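PDB 4ACZ: endo-alpha-mannosidase, which probably hydrolyses internal alpha-mannosidic linkages of mannose-containing glycans, as a family 99 glycoside hydrolase built on a TIM barrel. Local coordinates for residues Ile153-Gly158 with Ile192-Leu197; Ser232-Ile237 with Lys264-Trp269; Ala313-Gly318 with Arg372-Ala377. All blocks are in the same frame, centred on the assembly; numbering follows the deposited sequence.

Contact 1: residues Ile153-Gly158 with Ile192-Leu197; sequences IEPFNG and IYDSYL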
loop_
_atom_site.group_PDB
_atom_site.type_symbol
_atom_site.label_atom_id
_atom_site.label_comp_id
_atom_site.label_asym_id
_atom_site.label_seq_id
_atom_site.Cartn_x
_atom_site.Cartn_y
_atom_site.Cartn_z
ATOM N N ILE A 153 6.699 -4.816 -3.468
ATOM C CA ILE A 153 6.911 -5.850 -4.498
ATOM C C ILE A 153 5.666 -6.707 -4.696
ATOM O O ILE A 153 5.337 -7.561 -3.853
ATOM C CB ILE A 153 8.121 -6.783 -4.164
ATOM C CG1 ILE A 153 9.383 -5.971 -3.847
ATOM C CG2 ILE A 153 8.366 -7.790 -5.322
ATOM C CD1 ILE A 153 10.022 -5.276 -5.100
ATOM N N GLU A 154 4.985 -6.476 -5.816
ATOM C CA GLU A 154 3.709 -7.110 -6.082
ATOM C C GLU A 154 3.903 -8.538 -6.625
ATOM O O GLU A 154 5.029 -8.912 -6.967
ATOM C CB GLU A 154 2.908 -6.246 -7.060
ATOM C CG GLU A 154 2.568 -4.850 -6.487
ATOM C CD GLU A 154 1.394 -4.841 -5.480
ATOM O OE1 GLU A 154 0.834 -5.924 -5.158
ATOM O OE2 GLU A 154 1.034 -3.726 -5.010
ATOM N N PRO A 155 2.820 -9.342 -6.674
ATOM C CA PRO A 155 2.967 -10.689 -7.225
ATOM C C PRO A 155 2.938 -10.697 -8.752
ATOM O O PRO A 155 1.949 -11.114 -9.341
ATOM C CB PRO A 155 1.780 -11.465 -6.624
ATOM C CG PRO A 155 0.792 -10.450 -6.234
ATOM C CD PRO A 155 1.534 -9.163 -5.964
ATOM N N PHE A 156 4.017 -10.216 -9.368
ATOM C CA PHE A 156 4.140 -10.119 -10.829
ATOM C C PHE A 156 4.393 -11.506 -11.459
ATOM O O PHE A 156 4.754 -12.456 -10.750
ATOM C CB PHE A 156 5.253 -9.113 -11.204
ATOM C CG PHE A 156 6.615 -9.424 -10.594
ATOM C CD1 PHE A 156 7.486 -10.331 -11.204
ATOM C CD2 PHE A 156 7.024 -8.810 -9.409
ATOM C CE1 PHE A 156 8.745 -10.616 -10.639
ATOM C CE2 PHE A 156 8.268 -9.097 -8.833
ATOM C CZ PHE A 156 9.129 -9.993 -9.451
ATOM N N ASN A 157 4.187 -11.619 -12.777
ATOM C CA ASN A 157 4.402 -12.872 -13.502
ATOM C C ASN A 157 5.849 -13.367 -13.405
ATOM O O ASN A 157 6.791 -12.611 -13.642
ATOM C CB ASN A 157 3.995 -12.727 -14.975
ATOM N N GLY A 158 6.014 -14.635 -13.054
ATOM C CA GLY A 158 7.342 -15.227 -12.890
ATOM C C GLY A 158 8.063 -14.805 -11.614
ATOM O O GLY A 158 9.278 -14.954 -11.512
ATOM N N ILE A 192 6.461 -7.114 0.714
ATOM C CA ILE A 192 6.262 -8.150 -0.277
ATOM C C ILE A 192 4.824 -8.677 -0.218
ATOM O O ILE A 192 4.456 -9.456 0.691
ATOM C CB ILE A 192 7.277 -9.331 -0.139
ATOM C CG1 ILE A 192 8.728 -8.816 0.002
ATOM C CG2 ILE A 192 7.097 -10.280 -1.325
ATOM C CD1 ILE A 192 9.772 -9.915 0.222
ATOM N N TYR A 193 4.032 -8.261 -1.208
ATOM C CA TYR A 193 2.624 -8.614 -1.277
ATOM C C TYR A 193 2.419 -10.077 -1.663
ATOM O O TYR A 193 3.148 -10.616 -2.495
ATOM C CB TYR A 193 1.859 -7.700 -2.249
ATOM C CG TYR A 193 0.371 -7.875 -2.099
ATOM C CD1 TYR A 193 -0.255 -7.600 -0.883
ATOM C CD2 TYR A 193 -0.407 -8.364 -3.142
ATOM C CE1 TYR A 193 -1.619 -7.766 -0.716
ATOM C CE2 TYR A 193 -1.784 -8.548 -2.980
ATOM C CZ TYR A 193 -2.369 -8.241 -1.755
ATOM O OH TYR A 193 -3.717 -8.406 -1.560
ATOM N N ASP A 194 1.409 -10.709 -1.070
ATOM C CA ASP A 194 1.148 -12.143 -1.294
ATOM C C ASP A 194 2.408 -13.023 -1.199
ATOM O O ASP A 194 2.594 -13.969 -1.986
ATOM C CB ASP A 194 0.385 -12.368 -2.606
ATOM C CG ASP A 194 -1.109 -12.009 -2.486
ATOM O OD1 ASP A 194 -1.568 -11.652 -1.369
ATOM O OD2 ASP A 194 -1.816 -12.047 -3.512
ATOM N N SER A 195 3.269 -12.710 -0.226
ATOM C CA SER A 195 4.553 -13.429 -0.090
ATOM C C SER A 195 4.378 -14.934 0.225
ATOM O O SER A 195 5.272 -15.743 -0.052
ATOM C CB SER A 195 5.486 -12.728 0.921
ATOM O OG SER A 195 4.891 -12.660 2.199
ATOM N N TYR A 196 3.208 -15.304 0.759
ATOM C CA TYR A 196 2.895 -16.710 1.070
ATOM C C TYR A 196 2.765 -17.597 -0.188
ATOM O O TYR A 196 2.791 -18.810 -0.077
ATOM C CB TYR A 196 1.618 -16.807 1.910
ATOM C CG TYR A 196 0.424 -16.216 1.210
ATOM C CD1 TYR A 196 -0.259 -16.932 0.223
ATOM C CD2 TYR A 196 -0.014 -14.925 1.520
ATOM C CE1 TYR A 196 -1.345 -16.385 -0.435
ATOM C CE2 TYR A 196 -1.100 -14.369 0.874
ATOM C CZ TYR A 196 -1.762 -15.097 -0.102
ATOM O OH TYR A 196 -2.847 -14.528 -0.736
ATOM N N LEU A 197 2.605 -16.988 -1.364
ATOM C CA LEU A 197 2.583 -17.722 -2.633
ATOM C C LEU A 197 3.927 -18.390 -2.967
ATOM O O LEU A 197 4.003 -19.256 -3.842
ATOM C CB LEU A 197 2.158 -16.799 -3.773
ATOM C CG LEU A 197 0.690 -16.350 -3.835
ATOM C CD1 LEU A 197 0.522 -15.332 -4.952
ATOM C CD2 LEU A 197 -0.270 -17.541 -4.041
#

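Contact 2: residues Ser232-Ile237 with Lys264-Trp269; sequences SELPDI and KSMQQW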
loop_
_atom_site.group_PDB
_atom_site.type_symbol
_atom_site.label_atom_id
_atom_site.label_comp_id
_atom_site.label_asym_id
_atom_site.label_seq_id
_atom_site.Cartn_x
_atom_site.Cartn_y
_atom_site.Cartn_z
ATOM N N SER A 232 -1.073 -17.341 13.776
ATOM C CA SER A 232 -0.535 -18.685 13.967
ATOM C C SER A 232 0.491 -19.060 12.889
ATOM O O SER A 232 1.293 -19.977 13.080
ATOM C CB SER A 232 -1.675 -19.716 14.056
ATOM O OG SER A 232 -2.337 -19.891 12.813
ATOM N N GLU A 233 0.477 -18.338 11.766
ATOM C CA GLU A 233 1.439 -18.569 10.679
ATOM C C GLU A 233 2.642 -17.617 10.711
ATOM O O GLU A 233 3.444 -17.589 9.764
ATOM C CB GLU A 233 0.755 -18.462 9.322
ATOM C CG GLU A 233 -0.170 -19.617 8.995
ATOM C CD GLU A 233 -0.739 -19.536 7.600
ATOM O OE1 GLU A 233 -0.841 -18.417 7.033
ATOM O OE2 GLU A 233 -1.082 -20.604 7.052
ATOM N N LEU A 234 2.765 -16.846 11.793
ATOM C CA LEU A 234 3.937 -16.002 12.025
ATOM C C LEU A 234 5.308 -16.707 11.988
ATOM O O LEU A 234 6.290 -16.104 11.503
ATOM C CB LEU A 234 3.781 -15.194 13.317
ATOM C CG LEU A 234 2.741 -14.077 13.259
ATOM C CD1 LEU A 234 2.700 -13.312 14.592
ATOM C CD2 LEU A 234 3.038 -13.132 12.056
ATOM N N PRO A 235 5.397 -17.972 12.489
ATOM C CA PRO A 235 6.664 -18.706 12.318
ATOM C C PRO A 235 7.157 -18.780 10.860
ATOM O O PRO A 235 8.348 -18.959 10.622
ATOM C CB PRO A 235 6.325 -20.120 12.846
ATOM C CG PRO A 235 5.301 -19.861 13.921
ATOM C CD PRO A 235 4.454 -18.715 13.362
ATOM N N ASP A 236 6.252 -18.647 9.898
ATOM C CA ASP A 236 6.642 -18.596 8.497
ATOM C C ASP A 236 7.576 -17.400 8.201
ATOM O O ASP A 236 8.459 -17.506 7.360
ATOM C CB ASP A 236 5.413 -18.553 7.598
ATOM C CG ASP A 236 4.634 -19.873 7.590
ATOM O OD1 ASP A 236 5.109 -20.900 8.148
ATOM O OD2 ASP A 236 3.536 -19.877 7.013
ATOM N N ILE A 237 7.360 -16.281 8.898
ATOM C CA ILE A 237 8.247 -15.111 8.820
ATOM C C ILE A 237 9.664 -15.497 9.296
ATOM O O ILE A 237 10.657 -15.142 8.656
ATOM C CB ILE A 237 7.701 -13.912 9.635
ATOM C CG1 ILE A 237 6.303 -13.492 9.138
ATOM C CG2 ILE A 237 8.717 -12.725 9.667
ATOM C CD1 ILE A 237 6.265 -12.794 7.761
ATOM N N LYS A 264 -2.072 -6.395 19.503
ATOM C CA LYS A 264 -1.193 -6.364 20.697
ATOM C C LYS A 264 -0.382 -7.655 20.853
ATOM O O LYS A 264 0.801 -7.624 21.260
ATOM C CB LYS A 264 -1.988 -6.087 21.973
ATOM C CG LYS A 264 -2.386 -4.614 22.137
ATOM C CD LYS A 264 -3.073 -4.370 23.454
ATOM C CE LYS A 264 -3.112 -2.904 23.762
ATOM N NZ LYS A 264 -4.387 -2.602 24.420
ATOM N N SER A 265 -1.021 -8.769 20.512
ATOM C CA SER A 265 -0.426 -10.108 20.640
ATOM C C SER A 265 0.598 -10.358 19.536
ATOM O O SER A 265 1.663 -10.933 19.773
ATOM C CB SER A 265 -1.537 -11.152 20.581
ATOM O OG SER A 265 -1.004 -12.458 20.520
ATOM N N MET A 266 0.262 -9.922 18.322
ATOM C CA MET A 266 1.184 -9.940 17.188
ATOM C C MET A 266 2.443 -9.131 17.445
ATOM O O MET A 266 3.524 -9.559 17.071
ATOM C CB MET A 266 0.451 -9.498 15.904
ATOM C CG MET A 266 -0.494 -10.591 15.409
ATOM S SD MET A 266 -1.736 -10.130 14.198
ATOM C CE MET A 266 -0.630 -9.834 12.782
ATOM N N GLN A 267 2.304 -7.972 18.097
ATOM C CA GLN A 267 3.446 -7.129 18.481
ATOM C C GLN A 267 4.349 -7.861 19.469
ATOM O O GLN A 267 5.582 -7.815 19.368
ATOM C CB GLN A 267 2.956 -5.812 19.100
ATOM C CG GLN A 267 4.045 -4.954 19.797
ATOM C CD GLN A 267 5.114 -4.449 18.818
ATOM O OE1 GLN A 267 5.024 -4.686 17.608
ATOM N NE2 GLN A 267 6.129 -3.758 19.349
ATOM N N GLN A 268 3.714 -8.535 20.430
ATOM C CA GLN A 268 4.439 -9.338 21.418
ATOM C C GLN A 268 5.225 -10.474 20.762
ATOM O O GLN A 268 6.355 -10.761 21.160
ATOM C CB GLN A 268 3.491 -9.833 22.516
ATOM C CG GLN A 268 2.980 -8.698 23.405
ATOM C CD GLN A 268 1.932 -9.143 24.439
ATOM O OE1 GLN A 268 0.949 -9.829 24.113
ATOM N NE2 GLN A 268 2.136 -8.733 25.697
ATOM N N TRP A 269 4.648 -11.105 19.746
ATOM C CA TRP A 269 5.388 -12.112 18.993
ATOM C C TRP A 269 6.588 -11.469 18.288
ATOM O O TRP A 269 7.718 -11.933 18.449
ATOM C CB TRP A 269 4.493 -12.828 17.976
ATOM C CG TRP A 269 5.149 -14.011 17.321
ATOM C CD1 TRP A 269 5.083 -15.316 17.736
ATOM C CD2 TRP A 269 5.975 -14.012 16.139
ATOM N NE1 TRP A 269 5.809 -16.124 16.887
ATOM C CE2 TRP A 269 6.368 -15.352 15.901
ATOM C CE3 TRP A 269 6.427 -13.007 15.262
ATOM C CZ2 TRP A 269 7.191 -15.720 14.824
ATOM C CZ3 TRP A 269 7.242 -13.371 14.182
ATOM C CH2 TRP A 269 7.617 -14.722 13.975
#

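Contact 3: residues Ala313-Gly318 with Arg372-Ala377; sequences AAIESG and RKARSA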
loop_
_atom_site.group_PDB
_atom_site.type_symbol
_atom_site.label_atom_id
_atom_site.label_comp_id
_atom_site.label_asym_id
_atom_site.label_seq_id
_atom_site.Cartn_x
_atom_site.Cartn_y
_atom_site.Cartn_z
ATOM N N ALA A 313 -6.265 1.251 17.279
ATOM C CA ALA A 313 -5.813 -0.103 17.601
ATOM C C ALA A 313 -4.360 -0.331 17.132
ATOM O O ALA A 313 -3.593 -1.018 17.821
ATOM C CB ALA A 313 -6.730 -1.116 17.011
ATOM N N ALA A 314 -3.975 0.259 15.994
ATOM C CA ALA A 314 -2.571 0.184 15.531
ATOM C C ALA A 314 -1.594 0.841 16.519
ATOM O O ALA A 314 -0.612 0.224 16.933
ATOM C CB ALA A 314 -2.406 0.772 14.127
ATOM N N ILE A 315 -1.887 2.077 16.908
ATOM C CA ILE A 315 -1.069 2.815 17.872
ATOM C C ILE A 315 -0.988 2.046 19.216
ATOM O O ILE A 315 0.092 1.837 19.766
ATOM C CB ILE A 315 -1.610 4.277 18.057
ATOM C CG1 ILE A 315 -1.419 5.085 16.763
ATOM C CG2 ILE A 315 -0.906 5.002 19.218
ATOM C CD1 ILE A 315 -2.261 6.391 16.672
ATOM N N GLU A 316 -2.133 1.591 19.714
ATOM C CA GLU A 316 -2.169 0.933 21.021
ATOM C C GLU A 316 -1.481 -0.434 21.049
ATOM O O GLU A 316 -1.110 -0.914 22.124
ATOM C CB GLU A 316 -3.598 0.861 21.554
ATOM C CG GLU A 316 -4.087 2.217 22.064
ATOM C CD GLU A 316 -5.520 2.191 22.557
ATOM O OE1 GLU A 316 -6.147 1.111 22.517
ATOM O OE2 GLU A 316 -6.020 3.258 22.971
ATOM N N SER A 317 -1.288 -1.042 19.880
ATOM C CA SER A 317 -0.593 -2.329 19.786
ATOM C C SER A 317 0.866 -2.221 20.215
ATOM O O SER A 317 1.476 -3.207 20.656
ATOM C CB SER A 317 -0.674 -2.884 18.356
ATOM O OG SER A 317 0.233 -2.198 17.503
ATOM N N GLY A 318 1.418 -1.018 20.078
ATOM C CA GLY A 318 2.808 -0.761 20.405
ATOM C C GLY A 318 3.753 -0.804 19.204
ATOM O O GLY A 318 4.936 -0.535 19.354
ATOM N N ARG A 372 3.029 9.865 17.393
ATOM C CA ARG A 372 4.275 10.470 17.881
ATOM C C ARG A 372 4.240 10.732 19.397
ATOM O O ARG A 372 5.255 10.578 20.075
ATOM C CB ARG A 372 4.607 11.766 17.118
ATOM C CG ARG A 372 5.045 11.548 15.679
ATOM C CD ARG A 372 4.791 12.762 14.780
ATOM N NE ARG A 372 5.861 13.745 14.885
ATOM C CZ ARG A 372 7.006 13.712 14.206
ATOM N NH1 ARG A 372 7.250 12.749 13.324
ATOM N NH2 ARG A 372 7.912 14.660 14.406
ATOM N N LYS A 373 3.079 11.138 19.915
ATOM C CA LYS A 373 2.926 11.367 21.351
ATOM C C LYS A 373 3.045 10.061 22.121
ATOM O O LYS A 373 3.465 10.057 23.276
ATOM C CB LYS A 373 1.599 12.064 21.683
ATOM C CG LYS A 373 1.605 13.558 21.343
ATOM C CD LYS A 373 0.476 14.322 22.028
ATOM C CE LYS A 373 -0.850 14.088 21.332
ATOM N NZ LYS A 373 -1.956 14.846 21.980
ATOM N N ALA A 374 2.692 8.957 21.464
ATOM C CA ALA A 374 2.757 7.619 22.064
ATOM C C ALA A 374 4.150 6.970 21.981
ATOM O O ALA A 374 4.360 5.879 22.529
ATOM C CB ALA A 374 1.717 6.716 21.406
ATOM N N ARG A 375 5.084 7.624 21.283
ATOM C CA ARG A 375 6.414 7.061 21.011
ATOM C C ARG A 375 7.602 7.953 21.388
ATOM O O ARG A 375 8.696 7.440 21.601
ATOM C CB ARG A 375 6.572 6.652 19.531
ATOM C CG ARG A 375 5.581 5.607 19.006
ATOM C CD ARG A 375 5.691 4.248 19.699
ATOM N NE ARG A 375 4.767 3.306 19.066
ATOM C CZ ARG A 375 3.517 3.069 19.468
ATOM N NH1 ARG A 375 3.019 3.686 20.540
ATOM N NH2 ARG A 375 2.758 2.214 18.791
ATOM N N SER A 376 7.399 9.268 21.445
ATOM C CA SER A 376 8.498 10.258 21.614
ATOM C C SER A 376 9.770 10.064 20.761
ATOM O O SER A 376 9.984 9.018 20.143
ATOM C CB SER A 376 8.892 10.409 23.089
ATOM N N ALA A 377 10.615 11.093 20.759
ATOM C CA ALA A 377 11.788 11.177 19.880
ATOM C C ALA A 377 12.858 10.132 20.194
ATOM O O ALA A 377 13.252 9.348 19.323
ATOM C CB ALA A 377 12.378 12.578 19.942
HETATM O O HOH W 1 0.795 3.214 22.415
#

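Contact 1: residues Ile153-Gly158 with Ile192-Leu197
The Tyr193 ring meets Pro155 at its edge, where the proline CD lies in the ring plane 3.5 Å from Tyr193 CD2. On one face of this ring sits its own neighbour Asp194, with OD1 3.4 Å above the plane and displaced toward the rim. Tyr248 adds an edge-to-face ring contact. Glu154 OE1 approaches obliquely, 3.4 Å from Tyr193 CD2, its carboxylate plane turned 64° from the ring. The glutamate chain starts away from Tyr193, but a bend at chi2 (-78°) swings the carboxylate back beside the tyrosine CB. Its other oxygen, OE2, is hydrogen-bonded to Thr123 and to a glycerol. Both segments leave adjacent parallel strands of the TIM barrel, 148-153 and 189-192, at their C-terminal ends, the rim where enzymes of this fold carry their active sites, and the glycerol is consistent with a pocket here. The last strand pairing, Ile153 with Ile192, carries the bond from Tyr193 N to Ile153 O (3.0 Å, N-H...O angle 148°). Beyond it Pro155 forms the centre of an inverse gamma turn, closed by a weak bond from Phe156 N to Glu154 O. A glycine here removes the ring carbons CD and CG of the proline, and the Tyr193 edge would probably lose its neighbour and the turn become more mobile. Farther out, Pro155 CB reaches Leu197 CD1 at 4.4 Å.

Contact 2: residues Ser232-Ile237 with Lys264-Trp269
Leu234 O accepts the backbone N-H of Ile237, with 2.8 Å from that N to the oxygen, and also has Trp269 close by: the ring carbon CH2 comes within 3.1 Å of the same Leu234 O, a tight packing contact. No hydrogen bond crosses between the segments, and the indole does most of the joining. Leu234 CB stands almost squarely over the six-membered ring of Trp269 in a CH-pi contact, 3.6 Å from the centroid and 8° off the ring normal. Over the same face, Leu234 CD1 lies 3.7 Å from Trp269 CG, so the leucine chain runs from the benzene half back toward the indole's attachment point. Trp269 reaches across because its CG is anti to the backbone N (chi1 -171°), while chi2 of 93° turns the flat of the ring to the leucine. In the TIM barrel these segments belong to neighbouring outer elements: helix 235-239 follows strand 223-227, and helix 263-272 follows strand 244-246. Phe245 of the latter strand is touched by Leu234, Ile237 and Met266, so the side chains that join the two segments also rest on the barrel wall. Met266 approaches the leucine from the helix 263-272 side, its CG 4.3 Å from Leu234 CD1. Pro235 and Ile237 add looser contacts at the far end of the indole, with Pro235 CD 4.3 Å from Trp269 CZ2 and Ile237 CB 4.4 Å from Trp269 CH2. The tryptophan ring also stacks with the ring of His273, just after helix 263-272.

Contact 3: residues Ala313-Gly318 with Arg372-Ala377
Arg375 NH2 donates a hydrogen bond to Ile315 O over 2.9 Å, nearly straight at 174°. The oxygen lies in the guanidinium plane, and the N-H meets a lone pair in the carbonyl plane (C=O...N angle 130°). Ile315 O is also taken by Gly318 N at 3.2 Å. A water donates to it as well, and accepts from Arg375 NH1, giving a second, indirect link between carbonyl and guanidinium. NH2 has a further partner in Ala319 O and lies close against the Gly318 backbone, while NH1 also makes a weak bond to Ala374 O. These contacts gather at the C-terminal end of helix 305-317, where Gly318, with positive phi, leaves helical geometry; a positive group here is likely to interact favourably with the helix dipole. The helix is an outer one of the TIM barrel, and Arg375 reaches it from the 372-377 segment. A bend at chi2 (-63°) helps to direct the arginine chain across. Between the two segments the apolar contact is Ile315 CG2 against Ala374 CB, 3.8 Å apart; the isoleucine packs further on Trp367 and Phe371 of helix 359-373 and on Ile322 of the barrel.

Overall arrangement
The three contacts follow one another along the chain, and each joins neighbouring parts of the same eight-stranded parallel barrel. Contact 1 lies at the C-terminal rim, where strands 148-153 and 189-192 give way to loops and the active site probably lies. Contacts 2 and 3 belong to the outer helical layer, joining helices 235-239 with 263-272 and 305-317 with 359-373. The centres of contacts 1 and 2 are about 20 Å apart, and those of contacts 1 and 3 about 30 Å. Contacts 2 and 3, with centres about 19 Å apart, touch directly: Gln267 and Lys264 pack on Ser317, linking consecutive helices around the barrel.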